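Local coordinates for protein glycoside hydrolase family 31 (Trueperella pyogenes, PDB 5I0F) that probably hydrolyses cycloalternan, a cyclic glucose oligosaccharide, by way of a covalent intermediate, as a member of glycoside hydrolase family 31, at residues 571-576 with 718-723. Residues are numbered along the deposited sequence; the frame is centred on the assembly and turned at random.
Sequences EAELYA and VGWDII
The first turn of helix 572-583 meets the type I turn G719-I722, closest between A576 and W720, whose CA atoms lie 6.3 Å apart. E571 is the N-cap, with Y575 N bonded to E571 O at 3.1 Å; I722 N to G719 O, 3.0 Å, closes the turn. From the turn, W720 reaches over the helix with CG anti to its carbonyl carbon (chi1 -70°), and its indole lies across A572, E573 and A576. A576 CB sits 3.5 Å from the plane of one indole face, offset toward the rim, and is 3.7 Å from W720 CE3. The benzo end of the ring rests on the start of the helix, where A572 CB is 4.1 Å from W720 CH2. E573 crosses the tryptophan side chain at about a right angle, its CB 3.6 Å from W720 CZ2. Extended throughout, with CG anti to the backbone N (chi1 -169°), E573 carries its carboxylate to the pyrrole side, where water 1, lying in the indole plane, accepts from W720 NE1 and donates to E573 OE1. That oxygen also takes a bond from G686 N. A second water donates to W720 O and, weakly, to A576 O; Y625 OH also bonds W720 O. R577 bonds the carbonyls of V718 and G719 at the entry to the turn, and L621 of helix 617-646 touches A576 and W720. This is an interdomain contact: a tryptophan on a beta-turn of the C-terminal beta domain lies over the helix that links strands 558-561 and 587-590 of the family 31 TIM barrel.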
loop_
_atom_site.group_PDB
_atom_site.type_symbol
_atom_site.label_atom_id
_atom_site.label_comp_id
_atom_site.label_asym_id
_atom_site.label_seq_id
_atom_site.Cartn_x
_atom_site.Cartn_y
_atom_site.Cartn_z
ATOM N N GLU A 571 11.199 -9.678 20.345
ATOM C CA GLU A 571 11.907 -9.708 21.638
ATOM C C GLU A 571 11.221 -8.725 22.588
ATOM O O GLU A 571 10.615 -7.738 22.135
ATOM C CB GLU A 571 13.398 -9.349 21.460
ATOM C CG GLU A 571 13.704 -7.850 21.282
ATOM C CD GLU A 571 15.188 -7.496 21.382
ATOM O OE1 GLU A 571 15.710 -6.764 20.508
ATOM O OE2 GLU A 571 15.836 -7.941 22.360
ATOM N N ALA A 572 11.338 -8.975 23.891
ATOM C CA ALA A 572 10.547 -8.224 24.882
ATOM C C ALA A 572 10.783 -6.720 24.756
ATOM O O ALA A 572 9.846 -5.948 24.821
ATOM C CB ALA A 572 10.873 -8.688 26.308
ATOM N N GLU A 573 12.035 -6.313 24.579
ATOM C CA GLU A 573 12.393 -4.905 24.561
ATOM C C GLU A 573 11.756 -4.158 23.380
ATOM O O GLU A 573 11.316 -3.014 23.521
ATOM C CB GLU A 573 13.924 -4.736 24.521
ATOM C CG GLU A 573 14.369 -3.315 24.766
ATOM C CD GLU A 573 15.879 -3.147 24.724
ATOM O OE1 GLU A 573 16.344 -2.049 25.065
ATOM O OE2 GLU A 573 16.609 -4.089 24.299
ATOM N N LEU A 574 11.726 -4.815 22.227
ATOM C CA LEU A 574 11.086 -4.255 21.047
ATOM C C LEU A 574 9.598 -4.126 21.261
ATOM O O LEU A 574 9.013 -3.091 20.941
ATOM C CB LEU A 574 11.403 -5.094 19.789
ATOM C CG LEU A 574 10.691 -4.673 18.502
ATOM C CD1 LEU A 574 10.988 -3.224 18.127
ATOM C CD2 LEU A 574 11.097 -5.637 17.411
ATOM N N TYR A 575 8.969 -5.162 21.794
ATOM C CA TYR A 575 7.536 -5.086 22.101
ATOM C C TYR A 575 7.241 -3.909 23.030
ATOM O O TYR A 575 6.352 -3.115 22.755
ATOM C CB TYR A 575 7.020 -6.376 22.696
ATOM C CG TYR A 575 5.495 -6.478 22.755
ATOM C CD1 TYR A 575 4.757 -6.891 21.645
ATOM C CD2 TYR A 575 4.809 -6.192 23.919
ATOM C CE1 TYR A 575 3.375 -7.019 21.700
ATOM C CE2 TYR A 575 3.422 -6.326 23.983
ATOM C CZ TYR A 575 2.712 -6.732 22.879
ATOM O OH TYR A 575 1.335 -6.869 22.969
ATOM N N ALA A 576 8.034 -3.758 24.078
ATOM C CA ALA A 576 7.869 -2.638 25.002
ATOM C C ALA A 576 7.980 -1.283 24.347
ATOM O O ALA A 576 7.124 -0.423 24.574
ATOM C CB ALA A 576 8.855 -2.734 26.150
ATOM N N VAL A 718 15.036 6.685 30.085
ATOM C CA VAL A 718 13.955 5.935 29.428
ATOM C C VAL A 718 13.852 4.466 29.880
ATOM O O VAL A 718 14.152 3.528 29.126
ATOM C CB VAL A 718 14.027 6.050 27.881
ATOM C CG1 VAL A 718 13.622 7.447 27.443
ATOM C CG2 VAL A 718 15.402 5.701 27.334
ATOM N N GLY A 719 13.383 4.267 31.110
ATOM C CA GLY A 719 12.918 2.943 31.519
ATOM C C GLY A 719 11.787 2.518 30.574
ATOM O O GLY A 719 11.236 3.343 29.834
ATOM N N TRP A 720 11.400 1.251 30.613
ATOM C CA TRP A 720 10.387 0.765 29.663
ATOM C C TRP A 720 9.007 1.395 29.877
ATOM O O TRP A 720 8.193 1.423 28.961
ATOM C CB TRP A 720 10.302 -0.757 29.720
ATOM C CG TRP A 720 11.513 -1.472 29.164
ATOM C CD1 TRP A 720 12.724 -0.931 28.816
ATOM C CD2 TRP A 720 11.615 -2.874 28.917
ATOM N NE1 TRP A 720 13.570 -1.919 28.386
ATOM C CE2 TRP A 720 12.912 -3.121 28.432
ATOM C CE3 TRP A 720 10.732 -3.953 29.082
ATOM C CZ2 TRP A 720 13.356 -4.412 28.081
ATOM C CZ3 TRP A 720 11.174 -5.243 28.723
ATOM C CH2 TRP A 720 12.477 -5.447 28.224
ATOM N N ASP A 721 8.756 1.916 31.076
ATOM C CA ASP A 721 7.529 2.654 31.389
ATOM C C ASP A 721 7.520 4.111 30.922
ATOM O O ASP A 721 6.546 4.815 31.173
ATOM C CB ASP A 721 7.188 2.566 32.887
ATOM C CG ASP A 721 8.303 3.016 33.782
ATOM O OD1 ASP A 721 9.440 3.268 33.337
ATOM O OD2 ASP A 721 8.055 3.077 34.989
ATOM N N ILE A 722 8.577 4.556 30.236
ATOM C CA ILE A 722 8.660 5.912 29.651
ATOM C C ILE A 722 8.850 5.833 28.131
ATOM O O ILE A 722 9.652 5.052 27.655
ATOM C CB ILE A 722 9.890 6.674 30.213
ATOM C CG1 ILE A 722 9.836 6.737 31.754
ATOM C CG2 ILE A 722 10.057 8.060 29.593
ATOM C CD1 ILE A 722 8.712 7.573 32.317
ATOM N N ILE A 723 8.118 6.674 27.408
ATOM C CA ILE A 723 8.472 7.088 26.053
ATOM C C ILE A 723 8.537 8.623 26.127
ATOM O O ILE A 723 7.620 9.227 26.657
ATOM C CB ILE A 723 7.486 6.600 24.961
ATOM C CG1 ILE A 723 7.833 7.249 23.605
ATOM C CG2 ILE A 723 6.024 6.839 25.330
ATOM C CD1 ILE A 723 6.948 6.817 22.447
HETATM O O HOH W 1 16.166 -1.873 27.722
HETATM O O HOH W 2 8.722 1.106 26.390
#